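Local coordinates for ubiquitin-conjugating enzyme-like protein (Leishmania mexicana, PDB 6ZM3) that probably acts as a ubiquitin-conjugating enzyme variant, a partner in the building of ubiquitin chains on proteins, at residues N10-L13 with L14-L17; D69-Y72 with P73-P76; A125-Q128 with N129-L132. One frame throughout, in Å; residues are numbered along the deposited sequence.

Contact 1 of 3, residues N10-L13 with L14-L17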
ATOM      1  N   ASN B  10     -26.861  -0.643  12.721  1.00 21.16           N
ATOM      2  CA  ASN B  10     -25.816  -1.332  13.456  1.00 19.06           C
ATOM      3  C   ASN B  10     -25.902  -2.828  13.138  1.00 20.58           C
ATOM      4  O   ASN B  10     -24.886  -3.478  13.010  1.00 20.51           O
ATOM      5  CB  ASN B  10     -25.868  -1.049  14.959  1.00 20.21           C
ATOM      6  CG  ASN B  10     -25.592   0.390  15.337  1.00 20.22           C
ATOM      7  OD1 ASN B  10     -25.104   1.162  14.520  1.00 25.78           O
ATOM      8  ND2 ASN B  10     -25.889   0.753  16.575  1.00 22.45           N
ATOM      9  N   PHE B  11     -27.119  -3.377  13.039  1.00 20.48           N
ATOM     10  CA  PHE B  11     -27.260  -4.802  12.760  1.00 19.65           C
ATOM     11  C   PHE B  11     -27.009  -5.143  11.297  1.00 18.41           C
ATOM     12  O   PHE B  11     -26.509  -6.214  11.004  1.00 18.13           O
ATOM     13  CB  PHE B  11     -28.623  -5.332  13.216  1.00 21.17           C
ATOM     14  CG  PHE B  11     -28.706  -5.483  14.718  1.00 21.24           C
ATOM     15  CD1 PHE B  11     -28.018  -6.502  15.368  1.00 20.63           C
ATOM     16  CD2 PHE B  11     -29.395  -4.554  15.483  1.00 18.76           C
ATOM     17  CE1 PHE B  11     -28.074  -6.630  16.751  1.00 18.72           C
ATOM     18  CE2 PHE B  11     -29.475  -4.699  16.867  1.00 19.60           C
ATOM     19  CZ  PHE B  11     -28.812  -5.731  17.505  1.00 19.89           C
ATOM     20  N   ARG B  12     -27.333  -4.232  10.376  1.00 20.45           N
ATOM     21  CA  ARG B  12     -26.891  -4.384   8.992  1.00 19.57           C
ATOM     22  C   ARG B  12     -25.363  -4.478   8.907  1.00 18.20           C
ATOM     23  O   ARG B  12     -24.834  -5.342   8.222  1.00 18.58           O
ATOM     24  CB  ARG B  12     -27.486  -3.268   8.120  1.00 21.19           C
ATOM     25  CG  ARG B  12     -26.897  -3.212   6.716  1.00 25.81           C
ATOM     26  CD  ARG B  12     -26.998  -4.510   5.931  1.00 25.16           C
ATOM     27  NE  ARG B  12     -26.458  -4.094   4.653  1.00 28.72           N
ATOM     28  CZ  ARG B  12     -27.185  -3.636   3.639  1.00 30.82           C
ATOM     29  NH1 ARG B  12     -28.506  -3.629   3.729  1.00 24.42           N
ATOM     30  NH2 ARG B  12     -26.574  -3.237   2.532  1.00 32.21           N
ATOM     31  N   LEU B  13     -24.665  -3.590   9.623  1.00 19.50           N
ATOM     32  CA  LEU B  13     -23.208  -3.574   9.527  1.00 19.13           C
ATOM     33  C   LEU B  13     -22.597  -4.790  10.230  1.00 18.30           C
ATOM     34  O   LEU B  13     -21.627  -5.351   9.730  1.00 18.18           O
ATOM     35  CB  LEU B  13     -22.714  -2.238  10.061  1.00 19.30           C
ATOM     36  CG  LEU B  13     -22.908  -1.074   9.084  1.00 22.11           C
ATOM     37  CD1 LEU B  13     -22.686   0.242   9.801  1.00 22.70           C
ATOM     38  CD2 LEU B  13     -21.959  -1.193   7.910  1.00 21.77           C
ATOM     39  N   LEU B  14     -23.222  -5.246  11.333  1.00 18.07           N
ATOM     40  CA  LEU B  14     -22.813  -6.532  11.910  1.00 19.27           C
ATOM     41  C   LEU B  14     -22.984  -7.673  10.910  1.00 19.93           C
ATOM     42  O   LEU B  14     -22.194  -8.609  10.904  1.00 22.11           O
ATOM     43  CB  LEU B  14     -23.627  -6.816  13.175  1.00 21.78           C
ATOM     44  CG  LEU B  14     -23.168  -6.062  14.418  1.00 23.49           C
ATOM     45  CD1 LEU B  14     -24.284  -5.934  15.449  1.00 29.16           C
ATOM     46  CD2 LEU B  14     -21.942  -6.723  15.050  1.00 26.48           C
ATOM     47  N   GLU B  15     -24.079  -7.658  10.133  1.00 20.88           N
ATOM     48  CA  GLU B  15     -24.280  -8.682   9.113  1.00 23.08           C
ATOM     49  C   GLU B  15     -23.128  -8.663   8.109  1.00 20.74           C
ATOM     50  O   GLU B  15     -22.567  -9.688   7.727  1.00 22.06           O
ATOM     51  CB  GLU B  15     -25.625  -8.488   8.386  1.00 27.25           C
ATOM     52  CG  GLU B  15     -25.900  -9.570   7.337  1.00 34.62           C
ATOM     53  CD  GLU B  15     -27.336  -9.573   6.844  1.00 37.25           C
ATOM     54  OE1 GLU B  15     -27.785  -8.531   6.347  1.00 41.32           O
ATOM     55  OE2 GLU B  15     -28.018 -10.601   7.002  1.00 48.25           O
ATOM     56  N   GLU B  16     -22.808  -7.485   7.587  1.00 19.93           N
ATOM     57  CA  GLU B  16     -21.709  -7.382   6.630  1.00 20.14           C
ATOM     58  C   GLU B  16     -20.367  -7.736   7.284  1.00 18.98           C
ATOM     59  O   GLU B  16     -19.531  -8.327   6.636  1.00 17.73           O
ATOM     60  CB  GLU B  16     -21.707  -5.971   6.028  1.00 22.59           C
ATOM     61  CG  GLU B  16     -22.916  -5.723   5.160  1.00 22.89           C
ATOM     62  CD  GLU B  16     -22.809  -4.478   4.283  1.00 26.36           C
ATOM     63  OE1 GLU B  16     -21.869  -4.378   3.457  1.00 25.14           O
ATOM     64  OE2 GLU B  16     -23.640  -3.613   4.474  1.00 29.39           O
ATOM     65  N   LEU B  17     -20.154  -7.341   8.544  1.00 19.41           N
ATOM     66  CA  LEU B  17     -18.920  -7.758   9.210  1.00 20.66           C
ATOM     67  C   LEU B  17     -18.798  -9.292   9.156  1.00 20.21           C
ATOM     68  O   LEU B  17     -17.740  -9.836   8.812  1.00 22.83           O
ATOM     69  CB  LEU B  17     -18.969  -7.229  10.647  1.00 19.61           C
ATOM     70  CG  LEU B  17     -17.784  -7.587  11.547  1.00 22.61           C
ATOM     71  CD1 LEU B  17     -16.521  -6.829  11.122  1.00 20.46           C
ATOM     72  CD2 LEU B  17     -18.117  -7.280  13.020  1.00 20.38           C
TER
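Arg12 and Glu16 form an i to i+4 salt bridge on the inward side of helix 9-22. Arg12 NE donates to Glu16 OE2 over 2.9 Å with an N-H...O angle of 159°. The carboxylate oxygen lies close to the guanidinium plane, at its edge, but is itself met from above the carboxylate plane, 36° out of it, and the two flat groups are twisted against each other. In the arginine, CG stands anti to the backbone N and the chain then bends at chi2 (56°), which carries NE to Glu16, one turn on. A long residue with five N-H bonds suits this buried place: while NE serves Glu16, NH1 donates to Arg109 O. Both Glu16 oxygens have partners as well: OE2 also hydrogen-bonds Tyr72 OH and OE1 accepts from Met113 N. That N-H opens helix 113-125, whose positive end would be expected to favour a charged carboxylate.

The outer side is much looser. Phe11 and Leu14 run side by side in the same direction, and one ring carbon, Phe11 CD1, lies 3.8 Å from Leu14 CD1. Leu14 CG rests 3.4 Å from Asn10 O, one turn back. Glu15 is exposed; its OE1 stays 4.9 Å from Arg12 NE, too far for contact, although the opposite charges should attract weakly. Beneath both sides run ordinary helical bonds, from Leu14 N to Asn10 O at 3.0 Å and from Leu17 N to Leu13 O at 2.7 Å.

On the side turned to the protein, Leu13 and Leu17 lean on Trp45 of strand 44-50, while Arg12 and Glu16 join the helix to the Tyr72-Pro73 loop before strand 78-81 and to the start of helix 113-125.

Contact 2 of 3, residues D69-Y72 with P73-P76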
ATOM      1  N   ASP B  69     -22.589   6.295   7.054  0.50 31.58           N
ATOM      2  CA  ASP B  69     -23.030   7.309   8.000  0.50 31.65           C
ATOM      3  C   ASP B  69     -24.296   6.853   8.733  0.50 31.38           C
ATOM      4  O   ASP B  69     -24.714   5.705   8.603  0.50 31.24           O
ATOM      5  CB  ASP B  69     -23.166   8.679   7.325  0.50 35.16           C
ATOM      6  CG  ASP B  69     -24.329   8.796   6.353  0.50 37.62           C
ATOM      7  OD1 ASP B  69     -24.762   7.739   5.766  0.50 35.71           O
ATOM      8  OD2 ASP B  69     -24.782   9.955   6.164  0.50 32.53           O
ATOM      9  N   GLU B  70     -24.880   7.768   9.516  1.00 28.56           N
ATOM     10  CA  GLU B  70     -26.102   7.542  10.287  1.00 34.67           C
ATOM     11  C   GLU B  70     -27.175   6.799   9.494  1.00 32.35           C
ATOM     12  O   GLU B  70     -27.939   6.035  10.085  1.00 32.61           O
ATOM     13  CB  GLU B  70     -26.866   8.830  10.595  1.00 40.48           C
ATOM     14  CG  GLU B  70     -26.235   9.735  11.619  1.00 48.77           C
ATOM     15  CD  GLU B  70     -25.715  11.008  10.970  1.00 47.11           C
ATOM     16  OE1 GLU B  70     -26.491  11.678  10.254  1.00 48.58           O
ATOM     17  OE2 GLU B  70     -24.547  11.328  11.184  1.00 55.46           O
ATOM     18  N   ASN B  71     -27.282   7.077   8.185  1.00 31.36           N
ATOM     19  CA  ASN B  71     -28.455   6.650   7.440  1.00 31.19           C
ATOM     20  C   ASN B  71     -28.172   5.419   6.581  1.00 29.10           C
ATOM     21  O   ASN B  71     -29.082   4.947   5.920  1.00 32.32           O
ATOM     22  CB  ASN B  71     -29.153   7.816   6.718  1.00 35.47           C
ATOM     23  CG  ASN B  71     -29.656   8.902   7.653  1.00 36.92           C
ATOM     24  OD1 ASN B  71     -29.583  10.081   7.340  1.00 39.85           O
ATOM     25  ND2 ASN B  71     -30.185   8.530   8.804  1.00 35.77           N
ATOM     26  N   TYR B  72     -26.943   4.851   6.599  1.00 27.81           N
ATOM     27  CA  TYR B  72     -26.670   3.610   5.894  1.00 26.91           C
ATOM     28  C   TYR B  72     -27.549   2.490   6.462  1.00 25.85           C
ATOM     29  O   TYR B  72     -27.756   2.481   7.685  1.00 25.64           O
ATOM     30  CB  TYR B  72     -25.222   3.152   6.083  1.00 26.00           C
ATOM     31  CG  TYR B  72     -24.826   1.909   5.312  1.00 27.45           C
ATOM     32  CD1 TYR B  72     -24.535   1.979   3.960  1.00 24.94           C
ATOM     33  CD2 TYR B  72     -24.708   0.661   5.938  1.00 25.67           C
ATOM     34  CE1 TYR B  72     -24.153   0.864   3.236  1.00 25.70           C
ATOM     35  CE2 TYR B  72     -24.329  -0.467   5.214  1.00 25.96           C
ATOM     36  CZ  TYR B  72     -24.018  -0.365   3.866  1.00 24.61           C
ATOM     37  OH  TYR B  72     -23.621  -1.425   3.089  1.00 25.77           O
ATOM     38  N   PRO B  73     -28.096   1.540   5.654  1.00 27.73           N
ATOM     39  CA  PRO B  73     -28.064   1.551   4.194  1.00 27.49           C
ATOM     40  C   PRO B  73     -29.310   2.170   3.542  1.00 28.54           C
ATOM     41  O   PRO B  73     -29.663   1.765   2.440  1.00 30.07           O
ATOM     42  CB  PRO B  73     -28.043   0.051   3.893  1.00 28.66           C
ATOM     43  CG  PRO B  73     -28.935  -0.555   4.937  1.00 28.03           C
ATOM     44  CD  PRO B  73     -28.843   0.362   6.132  1.00 27.54           C
ATOM     45  N   LYS B  74     -29.979   3.092   4.244  1.00 29.54           N
ATOM     46  CA  LYS B  74     -31.161   3.762   3.701  1.00 35.49           C
ATOM     47  C   LYS B  74     -30.730   4.642   2.530  1.00 34.30           C
ATOM     48  O   LYS B  74     -31.391   4.663   1.487  1.00 33.00           O
ATOM     49  CB  LYS B  74     -31.954   4.525   4.762  1.00 37.16           C
ATOM     50  CG  LYS B  74     -32.891   3.648   5.590  1.00 39.30           C
ATOM     51  CD  LYS B  74     -34.001   4.410   6.298  1.00 44.15           C
ATOM     52  CE  LYS B  74     -33.692   4.770   7.738  1.00 44.39           C
ATOM     53  NZ  LYS B  74     -32.652   5.822   7.844  1.00 47.17           N
ATOM     54  N   VAL B  75     -29.569   5.280   2.706  1.00 32.81           N
ATOM     55  CA  VAL B  75     -28.872   5.981   1.632  1.00 35.78           C
ATOM     56  C   VAL B  75     -27.549   5.261   1.363  1.00 36.47           C
ATOM     57  O   VAL B  75     -27.076   4.495   2.203  1.00 34.90           O
ATOM     58  CB  VAL B  75     -28.660   7.464   1.989  1.00 36.48           C
ATOM     59  CG1 VAL B  75     -29.973   8.172   2.274  1.00 38.77           C
ATOM     60  CG2 VAL B  75     -27.700   7.634   3.155  1.00 40.78           C
ATOM     61  N   PRO B  76     -26.894   5.438   0.188  1.00 35.49           N
ATOM     62  CA  PRO B  76     -25.722   4.628  -0.143  1.00 30.78           C
ATOM     63  C   PRO B  76     -24.525   4.935   0.763  1.00 26.30           C
ATOM     64  O   PRO B  76     -24.486   5.975   1.422  1.00 29.27           O
ATOM     65  CB  PRO B  76     -25.435   4.997  -1.617  1.00 32.93           C
ATOM     66  CG  PRO B  76     -26.720   5.664  -2.100  1.00 30.98           C
ATOM     67  CD  PRO B  76     -27.233   6.396  -0.878  1.00 33.84           C
TER
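Pro73 packs squarely on the ring of Tyr72, the residue before it. Pro73 CB stands 3.8 Å from the ring centroid and only 2° off the normal, a CH-pi contact over one face, while Pro73 CA sits 3.6 Å from Tyr72 CD1. The cis peptide between them makes this possible: it folds the pyrrolidine ring back over the aromatic side chain, which turns that way with CG anti to the backbone N (chi1 -176°). Proline suits the site because it adopts a cis bond more readily than other residues and its CA and CB hydrogens can be laid against the pi face.

Next to this pair, the carbonyl of Asn71 gathers two N-H groups. Lys74 N reaches Asn71 O at 2.7 Å, in the carbonyl plane, and Val75 N reaches the same oxygen at 3.3 Å from above that plane. Val75 CG2 lies 3.9 Å from Asn71 CB, an apolar touch beside these bonds, and Val75 O is buried without a polar partner in the model. Just before it in the chain, Tyr72 N donates to Asp69 O at 3.1 Å, closing a type I turn whose end leads into the cis bond.

Farther out, Glu16 of helix 9-22 holds the tyrosine hydroxyl, Trp107 NE1 donates to Pro73 O, and Pro76 packs on Trp107.

Asn71 to Lys74 is a type VI turn, with the cis proline in its third position. Tyr72-Pro73 opens the Tyr-Pro-x-x-Pro-Pro sequence between two sheet strands, a hallmark of the ubiquitin-conjugating fold.

Contact 3 of 3, residues A125-Q128 with N129-L132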
ATOM      1  N   ALA B 125     -14.358  -2.972 -16.473  1.00 29.59           N
ATOM      2  CA  ALA B 125     -14.245  -4.019 -17.477  1.00 27.54           C
ATOM      3  C   ALA B 125     -15.148  -3.708 -18.678  1.00 28.22           C
ATOM      4  O   ALA B 125     -15.047  -4.395 -19.676  1.00 29.81           O
ATOM      5  CB  ALA B 125     -14.653  -5.351 -16.884  1.00 28.07           C
ATOM      6  N   GLN B 126     -16.091  -2.773 -18.510  1.00 32.17           N
ATOM      7  CA  GLN B 126     -17.036  -2.381 -19.554  1.00 37.68           C
ATOM      8  C   GLN B 126     -16.273  -2.102 -20.847  1.00 41.13           C
ATOM      9  O   GLN B 126     -15.134  -1.610 -20.819  1.00 40.03           O
ATOM     10  CB  GLN B 126     -17.791  -1.098 -19.176  1.00 40.56           C
ATOM     11  CG  GLN B 126     -18.768  -1.248 -18.019  1.00 46.83           C
ATOM     12  CD  GLN B 126     -19.931  -2.127 -18.400  1.00 50.95           C
ATOM     13  OE1 GLN B 126     -19.889  -3.341 -18.226  1.00 59.38           O
ATOM     14  NE2 GLN B 126     -20.965  -1.517 -18.960  1.00 58.62           N
ATOM     15  N   PRO B 127     -16.875  -2.361 -22.032  1.00 43.44           N
ATOM     16  CA  PRO B 127     -16.160  -2.124 -23.289  1.00 38.37           C
ATOM     17  C   PRO B 127     -15.731  -0.658 -23.397  1.00 33.04           C
ATOM     18  O   PRO B 127     -14.672  -0.358 -23.940  1.00 37.32           O
ATOM     19  CB  PRO B 127     -17.153  -2.597 -24.374  1.00 40.52           C
ATOM     20  CG  PRO B 127     -18.109  -3.513 -23.615  1.00 40.43           C
ATOM     21  CD  PRO B 127     -18.239  -2.879 -22.241  1.00 40.55           C
ATOM     22  N   GLN B 128     -16.546   0.256 -22.859  1.00 35.71           N
ATOM     23  CA  GLN B 128     -16.292   1.675 -23.049  1.00 39.61           C
ATOM     24  C   GLN B 128     -15.143   2.164 -22.159  1.00 45.65           C
ATOM     25  O   GLN B 128     -14.455   3.114 -22.518  1.00 47.48           O
ATOM     26  CB  GLN B 128     -17.565   2.494 -22.858  1.00 40.38           C
ATOM     27  CG  GLN B 128     -18.094   2.542 -21.428  1.00 44.30           C
ATOM     28  CD  GLN B 128     -18.781   3.866 -21.164  1.00 49.32           C
ATOM     29  OE1 GLN B 128     -19.369   4.469 -22.060  1.00 52.62           O
ATOM     30  NE2 GLN B 128     -18.710   4.349 -19.934  1.00 50.42           N
ATOM     31  N   ASN B 129     -14.935   1.519 -21.003  1.00 37.70           N
ATOM     32  CA  ASN B 129     -14.074   2.080 -19.967  1.00 37.04           C
ATOM     33  C   ASN B 129     -12.745   1.334 -19.909  1.00 33.40           C
ATOM     34  O   ASN B 129     -11.766   1.862 -19.390  1.00 33.58           O
ATOM     35  CB  ASN B 129     -14.725   2.063 -18.578  1.00 34.87           C
ATOM     36  CG  ASN B 129     -15.993   2.880 -18.463  1.00 38.44           C
ATOM     37  OD1 ASN B 129     -16.154   3.885 -19.149  1.00 41.33           O
ATOM     38  ND2 ASN B 129     -16.904   2.469 -17.595  1.00 33.99           N
ATOM     39  N   ARG B 130     -12.705   0.122 -20.472  1.00 31.82           N
ATOM     40  CA  ARG B 130     -11.575  -0.782 -20.343  1.00 33.57           C
ATOM     41  C   ARG B 130     -10.316  -0.249 -21.046  1.00 37.56           C
ATOM     42  O   ARG B 130      -9.257  -0.874 -20.979  1.00 36.54           O
ATOM     43  CB  ARG B 130     -12.002  -2.215 -20.703  1.00 34.00           C
ATOM     44  CG  ARG B 130     -11.895  -2.598 -22.171  1.00 40.29           C
ATOM     45  CD  ARG B 130     -11.799  -4.109 -22.333  1.00 44.31           C
ATOM     46  NE  ARG B 130     -13.116  -4.721 -22.387  1.00 53.24           N
ATOM     47  CZ  ARG B 130     -13.583  -5.508 -23.365  1.00 58.96           C
ATOM     48  NH1 ARG B 130     -12.823  -5.838 -24.397  1.00 57.29           N
ATOM     49  NH2 ARG B 130     -14.814  -5.986 -23.288  1.00 56.62           N
ATOM     50  N   LYS B 131     -10.411   0.922 -21.695  1.00 35.99           N
ATOM     51  CA  LYS B 131      -9.262   1.441 -22.411  1.00 35.11           C
ATOM     52  C   LYS B 131      -8.934   2.844 -21.930  1.00 34.46           C
ATOM     53  O   LYS B 131      -8.041   3.451 -22.501  1.00 33.01           O
ATOM     54  CB  LYS B 131      -9.491   1.470 -23.930  1.00 40.36           C
ATOM     55  CG  LYS B 131      -9.594   0.098 -24.576  1.00 43.27           C
ATOM     56  CD  LYS B 131     -10.119   0.117 -25.994  1.00 49.84           C
ATOM     57  CE  LYS B 131     -10.403  -1.284 -26.494  1.00 55.17           C
ATOM     58  NZ  LYS B 131     -11.688  -1.807 -25.963  1.00 61.33           N
ATOM     59  N   LEU B 132      -9.656   3.351 -20.916  1.00 30.41           N
ATOM     60  CA  LEU B 132      -9.357   4.671 -20.390  1.00 30.80           C
ATOM     61  C   LEU B 132      -7.911   4.677 -19.902  1.00 31.19           C
ATOM     62  O   LEU B 132      -7.482   3.756 -19.214  1.00 30.80           O
ATOM     63  CB  LEU B 132     -10.355   5.017 -19.277  1.00 35.47           C
ATOM     64  CG  LEU B 132     -11.809   5.200 -19.727  1.00 36.52           C
ATOM     65  CD1 LEU B 132     -12.744   5.345 -18.536  1.00 36.99           C
ATOM     66  CD2 LEU B 132     -11.974   6.408 -20.638  1.00 34.44           C
TER
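Asn129 and Arg130 both draw their backbone N-H groups onto the carbonyl oxygen of Gln126. Asn129 N approaches Gln126 O at 3.1 Å from well above the carbonyl plane. Its side chain meets that of Gln128 alongside: Asn129 OD1 lies 2.7 Å from Gln128 NE2, a weak bond with an N-H...O angle of 120°, and the amide planes are 63° apart. Asparagine fits here because its other end, ND2, binds Glu123 O in the last turn of the helix.

Arg130 N also meets Gln126 O, at 3.0 Å and almost in line with the C=O bond. With CG between the backbone N and carbonyl carbon (chi1 88°), the side chain turns back toward Ala125, and Arg130 NE points at Ala125 O, 3.3 Å away, in a straight but weak bond at the guanidinium edge. The flexible Lys131 suits an exposed place, its NZ 3.9 Å from Pro127 O. Leu132 N closes a type I turn on Asn129 O at 3.0 Å, and its side chain touches Asn86 and Pro88.

Successive turns thus carry the chain off the C-terminal end of helix 113-125, with the Asn129 amide hydrogen-bonded to a carbonyl of the helix's last turn.

From the N terminus, contact 1 lies within the first helix, contact 2 follows in the loop between strands 61-67 and 78-81, and contact 3 comes after helix 113-125. Each closes only a turn or two of chain, and the three stand in series, neither nested nor crossed. Contacts 1 and 2 nevertheless meet in space, their centres about 12 Å apart: besides the polar link, Leu13 CD2 packs 3.7 Å from Tyr72 CE2, joining the helix to the proline-rich loop. Contact 3 lies across the chain's centre, its nearest atoms about 18 Å from contact 2 and 21 Å from contact 1, and Arg130 and Leu132 tie it to Thr56 before strand 61-67.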